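Local coordinates for protein protocadherin gamma-B3 (Homo sapiens, PDB 5K8R) that probably mediates calcium-dependent cell adhesion through its extracellular cadherin repeats and may help establish and maintain specific neuronal connections in the brain, at residues T118-L124 and E163-P169; F212-Y217 and Y300-Q304; P315-S321 and S403-I408. All blocks are in the same frame, centred on the assembly; numbering follows the deposited sequence.

Contact 1. Residues T118-L124 and E163-P169; sequences TGATFAL and ELVLKAP
Thr-121 to Ala-123 run antiparallel to Glu-163 to Leu-166, with Thr-121 and Val-165 a non-hydrogen-bonded pair and Phe-122 and Leu-164 a hydrogen-bonded one. Phe-122 N binds Leu-164 O at 2.9 Å, and Leu-164 N returns the bond to Phe-122 O. Just before strand 121-123 begins, Ala-120 O accepts from Leu-166 N at 3.0 Å. Gly-119 has a positive phi (98°), where a CB would press on the preceding carbonyl oxygen. Phe-122 CE2 meets Leu-166 CB edge-on at 4.4 Å. On the other face, Thr-121 CG2 sits 3.2 Å from Glu-163 OE1. With Thr-121 OG1 beside the backbone nitrogen (chi1 -67°), CG2 is left anti to it, against the carboxylate. The Leu-124 side chain lies slantwise across Leu-164, with Leu-124 CD1 3.9 Å from Leu-164 CB. With an alanine here in place of Leu-124, a gap is likely to open beside Leu-164 CB and Leu-164 N. Ala-123 packs on Tyr-300 of the second subunit. Strand 121-123 is an edge of its three-stranded sheet, and strand 160-166 lies between it and strand 148-154. Phe-122 and Leu-164 face the other sheet of this second cadherin repeat, touching Ile-112 and Leu-110 of strand 107-113.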
loop_
_atom_site.group_PDB
_atom_site.type_symbol
_atom_site.label_atom_id
_atom_site.label_comp_id
_atom_site.label_asym_id
_atom_site.label_seq_id
_atom_site.Cartn_x
_atom_site.Cartn_y
_atom_site.Cartn_z
ATOM N N THR A 118 9.856 -17.394 -3.683
ATOM C CA THR A 118 10.843 -18.086 -4.501
ATOM C C THR A 118 10.139 -18.953 -5.536
ATOM O O THR A 118 9.233 -19.724 -5.207
ATOM C CB THR A 118 11.758 -18.940 -3.624
ATOM O OG1 THR A 118 12.433 -18.104 -2.677
ATOM C CG2 THR A 118 12.788 -19.664 -4.476
ATOM N N GLY A 119 10.554 -18.819 -6.793
ATOM C CA GLY A 119 9.916 -19.511 -7.890
ATOM C C GLY A 119 8.916 -18.684 -8.664
ATOM O O GLY A 119 8.325 -19.198 -9.623
ATOM N N ALA A 120 8.706 -17.428 -8.279
ATOM C CA ALA A 120 7.766 -16.569 -8.985
ATOM C C ALA A 120 8.249 -16.300 -10.405
ATOM O O ALA A 120 9.450 -16.155 -10.655
ATOM C CB ALA A 120 7.583 -15.251 -8.233
ATOM N N THR A 121 7.304 -16.231 -11.336
ATOM C CA THR A 121 7.592 -16.054 -12.751
ATOM C C THR A 121 7.080 -14.700 -13.225
ATOM O O THR A 121 5.963 -14.294 -12.888
ATOM C CB THR A 121 6.962 -17.179 -13.580
ATOM O OG1 THR A 121 7.613 -18.419 -13.277
ATOM C CG2 THR A 121 7.093 -16.897 -15.067
ATOM N N PHE A 122 7.905 -14.006 -14.006
ATOM C CA PHE A 122 7.576 -12.699 -14.552
ATOM C C PHE A 122 7.838 -12.698 -16.050
ATOM O O PHE A 122 8.860 -13.215 -16.512
ATOM C CB PHE A 122 8.388 -11.595 -13.868
ATOM C CG PHE A 122 8.337 -11.653 -12.371
ATOM C CD1 PHE A 122 7.305 -11.048 -11.675
ATOM C CD2 PHE A 122 9.319 -12.322 -11.657
ATOM C CE1 PHE A 122 7.254 -11.104 -10.295
ATOM C CE2 PHE A 122 9.274 -12.382 -10.278
ATOM C CZ PHE A 122 8.240 -11.772 -9.595
ATOM N N ALA A 123 6.910 -12.112 -16.801
ATOM C CA ALA A 123 7.009 -12.110 -18.253
ATOM C C ALA A 123 8.091 -11.148 -18.724
ATOM O O ALA A 123 8.228 -10.035 -18.209
ATOM C CB ALA A 123 5.666 -11.731 -18.875
ATOM N N LEU A 124 8.864 -11.587 -19.713
ATOM C CA LEU A 124 9.885 -10.765 -20.347
ATOM C C LEU A 124 9.522 -10.545 -21.807
ATOM O O LEU A 124 8.962 -11.433 -22.459
ATOM C CB LEU A 124 11.267 -11.414 -20.246
ATOM C CG LEU A 124 11.890 -11.454 -18.853
ATOM C CD1 LEU A 124 13.279 -12.067 -18.909
ATOM C CD2 LEU A 124 11.935 -10.056 -18.260
ATOM N N GLU A 163 11.192 -16.118 -19.772
ATOM C CA GLU A 163 10.523 -15.691 -18.553
ATOM C C GLU A 163 11.551 -15.596 -17.438
ATOM O O GLU A 163 12.408 -16.474 -17.296
ATOM C CB GLU A 163 9.400 -16.655 -18.144
ATOM C CG GLU A 163 8.158 -16.584 -19.013
ATOM C CD GLU A 163 7.072 -17.538 -18.551
ATOM O OE1 GLU A 163 7.394 -18.498 -17.820
ATOM O OE2 GLU A 163 5.896 -17.325 -18.916
ATOM N N LEU A 164 11.464 -14.524 -16.658
ATOM C CA LEU A 164 12.338 -14.346 -15.511
ATOM C C LEU A 164 11.777 -15.106 -14.318
ATOM O O LEU A 164 10.571 -15.081 -14.063
ATOM C CB LEU A 164 12.474 -12.860 -15.177
ATOM C CG LEU A 164 13.641 -12.426 -14.295
ATOM C CD1 LEU A 164 14.964 -12.686 -15.000
ATOM C CD2 LEU A 164 13.503 -10.956 -13.929
ATOM N N VAL A 165 12.650 -15.796 -13.590
ATOM C CA VAL A 165 12.234 -16.599 -12.446
ATOM C C VAL A 165 13.052 -16.191 -11.228
ATOM O O VAL A 165 14.262 -15.957 -11.325
ATOM C CB VAL A 165 12.362 -18.114 -12.726
ATOM C CG1 VAL A 165 13.787 -18.488 -13.092
ATOM C CG2 VAL A 165 11.878 -18.929 -11.533
ATOM N N LEU A 166 12.381 -16.091 -10.084
ATOM C CA LEU A 166 13.014 -15.708 -8.830
ATOM C C LEU A 166 13.442 -16.965 -8.081
ATOM O O LEU A 166 12.600 -17.799 -7.732
ATOM C CB LEU A 166 12.050 -14.880 -7.980
ATOM C CG LEU A 166 12.598 -14.248 -6.702
ATOM C CD1 LEU A 166 13.469 -13.050 -7.040
ATOM C CD2 LEU A 166 11.464 -13.851 -5.769
ATOM N N LYS A 167 14.745 -17.100 -7.837
ATOM C CA LYS A 167 15.270 -18.247 -7.109
ATOM C C LYS A 167 15.715 -17.914 -5.691
ATOM O O LYS A 167 15.955 -18.836 -4.905
ATOM C CB LYS A 167 16.443 -18.875 -7.877
ATOM C CG LYS A 167 17.601 -17.932 -8.137
ATOM C CD LYS A 167 18.748 -18.662 -8.815
ATOM C CE LYS A 167 19.915 -17.730 -9.086
ATOM N NZ LYS A 167 21.046 -18.432 -9.752
ATOM N N ALA A 168 15.829 -16.631 -5.345
ATOM C CA ALA A 168 16.175 -16.195 -4.002
ATOM C C ALA A 168 15.305 -14.994 -3.656
ATOM O O ALA A 168 15.055 -14.144 -4.522
ATOM C CB ALA A 168 17.659 -15.822 -3.881
ATOM N N PRO A 169 14.830 -14.900 -2.415
ATOM C CA PRO A 169 13.907 -13.816 -2.057
ATOM C C PRO A 169 14.544 -12.443 -2.220
ATOM O O PRO A 169 15.766 -12.281 -2.190
ATOM C CB PRO A 169 13.574 -14.100 -0.587
ATOM C CG PRO A 169 13.879 -15.552 -0.399
ATOM C CD PRO A 169 15.045 -15.834 -1.298
#

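Contact 2. Residues F212-Y217 and Y300-Q304; sequences FTQDMY and YCKVQ
Cys-301 SG stands between its own backbone nitrogen and carbonyl carbon (chi1 71°), while Phe-212 CG lies beside its backbone nitrogen (chi1 -83°), and together these rotations bring the sulfur over the phenyl ring. Cys-301 SG is 3.5 Å from the centroid of the Phe-212 ring and only 6° off the ring normal. This is a sulfur-aromatic contact over the centre of a face. The same sulfur meets the Tyr-217 ring differently: it lies at the edge, in the ring plane, with Cys-301 SG 3.7 Å from Tyr-217 CE2. One thiol group thus fills the corner between two aromatic rings. Tyr-217 CB also rests on Val-303 CG2 at 4.0 Å.

The backbones pair in parallel at Tyr-217 and Val-303. Tyr-217 N donates to Lys-302 O at 3.0 Å. Gln-304 N donates to Tyr-217 O at 3.0 Å. A further bond from Lys-302 N to Asp-215 O is weak. Met-216 is bent along its chain and folds over the other strand: its SD is 3.8 Å from Gln-304 CB, and its CE touches Lys-302 CB. Within the turn, Thr-213 OG1 and Tyr-217 OH share a hydrogen bond of 2.9 Å.

The chain here changes sheets, a feature of the first strand in cadherin repeats. Strand 211-212 pairs with strand 230-237 in one sheet, whereas strand 216-222 forms the edge of the other, beside strand 298-308. Phe-212 also packs on Val-289 and Ala-291 of strand 284-292, and Val-303 on Leu-232 and Val-234 of strand 230-237.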
loop_
_atom_site.group_PDB
_atom_site.type_symbol
_atom_site.label_atom_id
_atom_site.label_comp_id
_atom_site.label_asym_id
_atom_site.label_seq_id
_atom_site.Cartn_x
_atom_site.Cartn_y
_atom_site.Cartn_z
ATOM N N PHE A 212 11.221 0.652 18.790
ATOM C CA PHE A 212 11.596 1.709 19.717
ATOM C C PHE A 212 13.071 1.598 20.079
ATOM O O PHE A 212 13.611 0.498 20.227
ATOM C CB PHE A 212 10.745 1.644 20.984
ATOM C CG PHE A 212 9.413 2.322 20.857
ATOM C CD1 PHE A 212 9.324 3.705 20.861
ATOM C CD2 PHE A 212 8.249 1.580 20.748
ATOM C CE1 PHE A 212 8.099 4.334 20.748
ATOM C CE2 PHE A 212 7.021 2.204 20.636
ATOM C CZ PHE A 212 6.947 3.583 20.639
ATOM N N THR A 213 13.723 2.755 20.226
ATOM C CA THR A 213 15.129 2.764 20.614
ATOM C C THR A 213 15.320 2.274 22.043
ATOM O O THR A 213 16.398 1.775 22.386
ATOM C CB THR A 213 15.710 4.170 20.455
ATOM O OG1 THR A 213 15.064 5.062 21.372
ATOM C CG2 THR A 213 15.497 4.672 19.038
ATOM N N GLN A 214 14.298 2.411 22.886
ATOM C CA GLN A 214 14.342 1.935 24.260
ATOM C C GLN A 214 12.994 1.333 24.621
ATOM O O GLN A 214 11.949 1.845 24.210
ATOM C CB GLN A 214 14.679 3.063 25.246
ATOM C CG GLN A 214 16.004 3.761 24.994
ATOM C CD GLN A 214 16.253 4.895 25.969
ATOM O OE1 GLN A 214 15.555 5.028 26.974
ATOM N NE2 GLN A 214 17.250 5.721 25.673
ATOM N N ASP A 215 13.023 0.245 25.389
ATOM C CA ASP A 215 11.801 -0.332 25.933
ATOM C C ASP A 215 11.309 0.404 27.171
ATOM O O ASP A 215 10.252 0.052 27.704
ATOM C CB ASP A 215 12.013 -1.813 26.260
ATOM C CG ASP A 215 12.207 -2.661 25.020
ATOM O OD1 ASP A 215 11.609 -2.333 23.974
ATOM O OD2 ASP A 215 12.958 -3.658 25.092
ATOM N N MET A 216 12.046 1.412 27.633
ATOM C CA MET A 216 11.667 2.182 28.810
ATOM C C MET A 216 12.381 3.523 28.761
ATOM O O MET A 216 13.610 3.567 28.647
ATOM C CB MET A 216 12.021 1.432 30.100
ATOM C CG MET A 216 12.018 2.301 31.349
ATOM S SD MET A 216 10.383 2.929 31.780
ATOM C CE MET A 216 9.552 1.414 32.251
ATOM N N TYR A 217 11.613 4.606 28.838
ATOM C CA TYR A 217 12.150 5.966 28.864
ATOM C C TYR A 217 11.880 6.541 30.250
ATOM O O TYR A 217 10.768 6.992 30.538
ATOM C CB TYR A 217 11.525 6.827 27.772
ATOM C CG TYR A 217 11.769 6.326 26.366
ATOM C CD1 TYR A 217 12.918 6.677 25.671
ATOM C CD2 TYR A 217 10.843 5.509 25.730
ATOM C CE1 TYR A 217 13.144 6.224 24.384
ATOM C CE2 TYR A 217 11.058 5.050 24.443
ATOM C CZ TYR A 217 12.210 5.412 23.775
ATOM O OH TYR A 217 12.428 4.958 22.494
ATOM N N TYR A 300 5.287 -1.331 21.117
ATOM C CA TYR A 300 4.858 -0.832 22.418
ATOM C C TYR A 300 6.053 -0.689 23.345
ATOM O O TYR A 300 6.872 -1.605 23.455
ATOM C CB TYR A 300 3.809 -1.761 23.041
ATOM C CG TYR A 300 2.548 -1.886 22.214
ATOM C CD1 TYR A 300 2.446 -2.839 21.208
ATOM C CD2 TYR A 300 1.463 -1.049 22.436
ATOM C CE1 TYR A 300 1.298 -2.954 20.447
ATOM C CE2 TYR A 300 0.310 -1.158 21.681
ATOM C CZ TYR A 300 0.233 -2.112 20.688
ATOM O OH TYR A 300 -0.912 -2.225 19.933
ATOM N N CYS A 301 6.144 0.463 24.009
ATOM C CA CYS A 301 7.164 0.715 25.017
ATOM C C CYS A 301 6.500 1.375 26.218
ATOM O O CYS A 301 5.280 1.566 26.252
ATOM C CB CYS A 301 8.299 1.583 24.461
ATOM S SG CYS A 301 7.845 3.306 24.160
ATOM N N LYS A 302 7.308 1.728 27.212
ATOM C CA LYS A 302 6.809 2.358 28.424
ATOM C C LYS A 302 7.608 3.618 28.723
ATOM O O LYS A 302 8.743 3.789 28.269
ATOM C CB LYS A 302 6.862 1.400 29.623
ATOM C CG LYS A 302 5.903 0.224 29.516
ATOM C CD LYS A 302 5.870 -0.588 30.801
ATOM C CE LYS A 302 4.870 -1.730 30.705
ATOM N NZ LYS A 302 4.781 -2.501 31.978
ATOM N N VAL A 303 6.990 4.505 29.497
ATOM C CA VAL A 303 7.575 5.779 29.892
ATOM C C VAL A 303 7.327 5.961 31.383
ATOM O O VAL A 303 6.178 5.901 31.834
ATOM C CB VAL A 303 6.983 6.956 29.097
ATOM C CG1 VAL A 303 7.243 8.268 29.815
ATOM C CG2 VAL A 303 7.563 6.993 27.691
ATOM N N GLN A 304 8.397 6.174 32.144
ATOM C CA GLN A 304 8.307 6.391 33.585
ATOM C C GLN A 304 8.799 7.798 33.893
ATOM O O GLN A 304 9.985 8.100 33.720
ATOM C CB GLN A 304 9.109 5.344 34.356
ATOM C CG GLN A 304 8.975 5.467 35.866
ATOM C CD GLN A 304 9.578 4.292 36.607
ATOM O OE1 GLN A 304 9.857 3.248 36.019
ATOM N NE2 GLN A 304 9.784 4.456 37.909
#

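Contact 3. Residues P315-S321 and S403-I408; sequences PEITLAS and SSSKTI
Residues 316-321 and 403-408 run nearly parallel, their short axes 18° apart and 7.0 Å from each other at the closest point. The two strands face each other through their side chains and belong to different sheets. At the first end, Ser-404 OG donates a hydrogen bond to Pro-315 O, although its modelled length is doubtfully short. Ile-317 CD1 lies 3.7 Å from Ser-404 O. Lys-406 CG leaves anti to its own nitrogen (chi1 -175°), and the chain then bends twice near its end. This brings Lys-406 CE to 3.2 Å from Ile-317 O. The Leu-319 and Lys-406 side chains lie alongside one another, running opposite ways, with Leu-319 CD1 3.7 Å from Lys-406 CG. The same methyl, Leu-319 CD1, also reaches Ile-408 CB at 3.8 Å. At the far end Ile-408 CD1 touches Ser-321 OG. Outside this pair, Ile-317 and Leu-319 pack on Ile-339, and Thr-318 meets Ile-39 of the second subunit. Pro-315 lies close to a calcium ion and packs on two of its ligands, Asp-343 and Asp-396. This is sheet-to-sheet packing in the core of a beta sandwich; cadherin repeats have this fold, with Greek-key topology, and here calcium joins the repeat to the one before it.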
loop_
_atom_site.group_PDB
_atom_site.type_symbol
_atom_site.label_atom_id
_atom_site.label_comp_id
_atom_site.label_asym_id
_atom_site.label_seq_id
_atom_site.Cartn_x
_atom_site.Cartn_y
_atom_site.Cartn_z
ATOM N N PRO A 315 4.909 25.264 56.585
ATOM C CA PRO A 315 4.442 24.546 57.777
ATOM C C PRO A 315 3.157 25.152 58.318
ATOM O O PRO A 315 2.902 26.351 58.184
ATOM C CB PRO A 315 5.600 24.711 58.769
ATOM C CG PRO A 315 6.790 25.014 57.920
ATOM C CD PRO A 315 6.266 25.804 56.761
ATOM N N GLU A 316 2.341 24.291 58.916
ATOM C CA GLU A 316 1.063 24.695 59.479
ATOM C C GLU A 316 1.038 24.475 60.985
ATOM O O GLU A 316 1.548 23.476 61.492
ATOM C CB GLU A 316 -0.082 23.927 58.817
ATOM C CG GLU A 316 -1.465 24.339 59.295
ATOM C CD GLU A 316 -2.575 23.592 58.582
ATOM O OE1 GLU A 316 -2.448 23.360 57.362
ATOM O OE2 GLU A 316 -3.573 23.235 59.243
ATOM N N ILE A 317 0.435 25.423 61.688
ATOM C CA ILE A 317 0.319 25.376 63.141
ATOM C C ILE A 317 -1.156 25.294 63.505
ATOM O O ILE A 317 -1.978 26.050 62.972
ATOM C CB ILE A 317 0.972 26.604 63.799
ATOM C CG1 ILE A 317 2.409 26.778 63.307
ATOM C CG2 ILE A 317 0.938 26.478 65.314
ATOM C CD1 ILE A 317 3.068 28.045 63.804
ATOM N N THR A 318 -1.490 24.381 64.410
ATOM C CA THR A 318 -2.831 24.258 64.961
ATOM C C THR A 318 -2.749 24.399 66.474
ATOM O O THR A 318 -1.865 23.818 67.110
ATOM C CB THR A 318 -3.471 22.918 64.585
ATOM O OG1 THR A 318 -3.389 22.730 63.167
ATOM C CG2 THR A 318 -4.930 22.891 65.007
ATOM N N LEU A 319 -3.664 25.173 67.048
ATOM C CA LEU A 319 -3.599 25.523 68.458
ATOM C C LEU A 319 -4.865 25.093 69.185
ATOM O O LEU A 319 -5.955 25.052 68.605
ATOM C CB LEU A 319 -3.383 27.030 68.639
ATOM C CG LEU A 319 -2.101 27.590 68.021
ATOM C CD1 LEU A 319 -1.998 29.089 68.251
ATOM C CD2 LEU A 319 -0.882 26.873 68.580
ATOM N N ALA A 320 -4.705 24.773 70.467
ATOM C CA ALA A 320 -5.825 24.475 71.347
ATOM C C ALA A 320 -5.547 25.083 72.714
ATOM O O ALA A 320 -4.400 25.377 73.059
ATOM C CB ALA A 320 -6.070 22.964 71.468
ATOM N N SER A 321 -6.609 25.276 73.491
ATOM C CA SER A 321 -6.486 25.862 74.822
ATOM C C SER A 321 -7.808 25.683 75.555
ATOM O O SER A 321 -8.815 25.271 74.974
ATOM C CB SER A 321 -6.099 27.343 74.756
ATOM O OG SER A 321 -7.038 28.083 73.998
ATOM N N SER A 403 8.141 29.270 56.351
ATOM C CA SER A 403 7.725 29.441 57.735
ATOM C C SER A 403 6.303 29.980 57.778
ATOM O O SER A 403 5.737 30.394 56.763
ATOM C CB SER A 403 8.678 30.375 58.488
ATOM O OG SER A 403 8.718 31.655 57.883
ATOM N N SER A 404 5.732 29.968 58.981
ATOM C CA SER A 404 4.408 30.518 59.226
ATOM C C SER A 404 4.286 30.838 60.708
ATOM O O SER A 404 4.969 30.237 61.544
ATOM C CB SER A 404 3.300 29.551 58.789
ATOM O OG SER A 404 3.355 28.344 59.528
ATOM N N SER A 405 3.411 31.790 61.023
ATOM C CA SER A 405 3.195 32.234 62.391
ATOM C C SER A 405 1.714 32.155 62.730
ATOM O O SER A 405 0.853 32.260 61.853
ATOM C CB SER A 405 3.693 33.671 62.609
ATOM O OG SER A 405 5.080 33.781 62.342
ATOM N N LYS A 406 1.428 31.969 64.016
ATOM C CA LYS A 406 0.055 31.985 64.504
ATOM C C LYS A 406 0.053 32.523 65.925
ATOM O O LYS A 406 0.787 32.021 66.782
ATOM C CB LYS A 406 -0.573 30.588 64.449
ATOM C CG LYS A 406 -2.044 30.556 64.827
ATOM C CD LYS A 406 -2.696 29.249 64.405
ATOM C CE LYS A 406 -2.808 29.154 62.892
ATOM N NZ LYS A 406 -3.699 30.209 62.334
ATOM N N THR A 407 -0.768 33.541 66.168
ATOM C CA THR A 407 -0.813 34.237 67.447
ATOM C C THR A 407 -2.141 33.960 68.138
ATOM O O THR A 407 -3.207 34.129 67.536
ATOM C CB THR A 407 -0.622 35.743 67.256
ATOM O OG1 THR A 407 0.664 35.993 66.675
ATOM C CG2 THR A 407 -0.721 36.469 68.588
ATOM N N ILE A 408 -2.071 33.542 69.399
ATOM C CA ILE A 408 -3.248 33.279 70.216
ATOM C C ILE A 408 -3.206 34.195 71.431
ATOM O O ILE A 408 -2.132 34.461 71.986
ATOM C CB ILE A 408 -3.329 31.795 70.638
ATOM C CG1 ILE A 408 -4.614 31.520 71.423
ATOM C CG2 ILE A 408 -2.099 31.387 71.442
ATOM C CD1 ILE A 408 -4.770 30.077 71.853
#

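In the fold
From the N terminus the chain first passes through one cadherin repeat that holds none of the contacts. Contact 1 then closes a loop of 38 residues within the second repeat. Contact 2 spans 82 residues and brings the first and last strands of the third repeat together. Contact 3 does the same for the fourth, across its two sheets, with 81 residues between. The three follow in series; none nests in or crosses another. Their centres are about 41 Å apart for contacts 1 and 2, and about 47 Å for contacts 2 and 3. Between chains, contact 1 of one subunit touches contact 2 of the other at a single point, consistent with an antiparallel dimer.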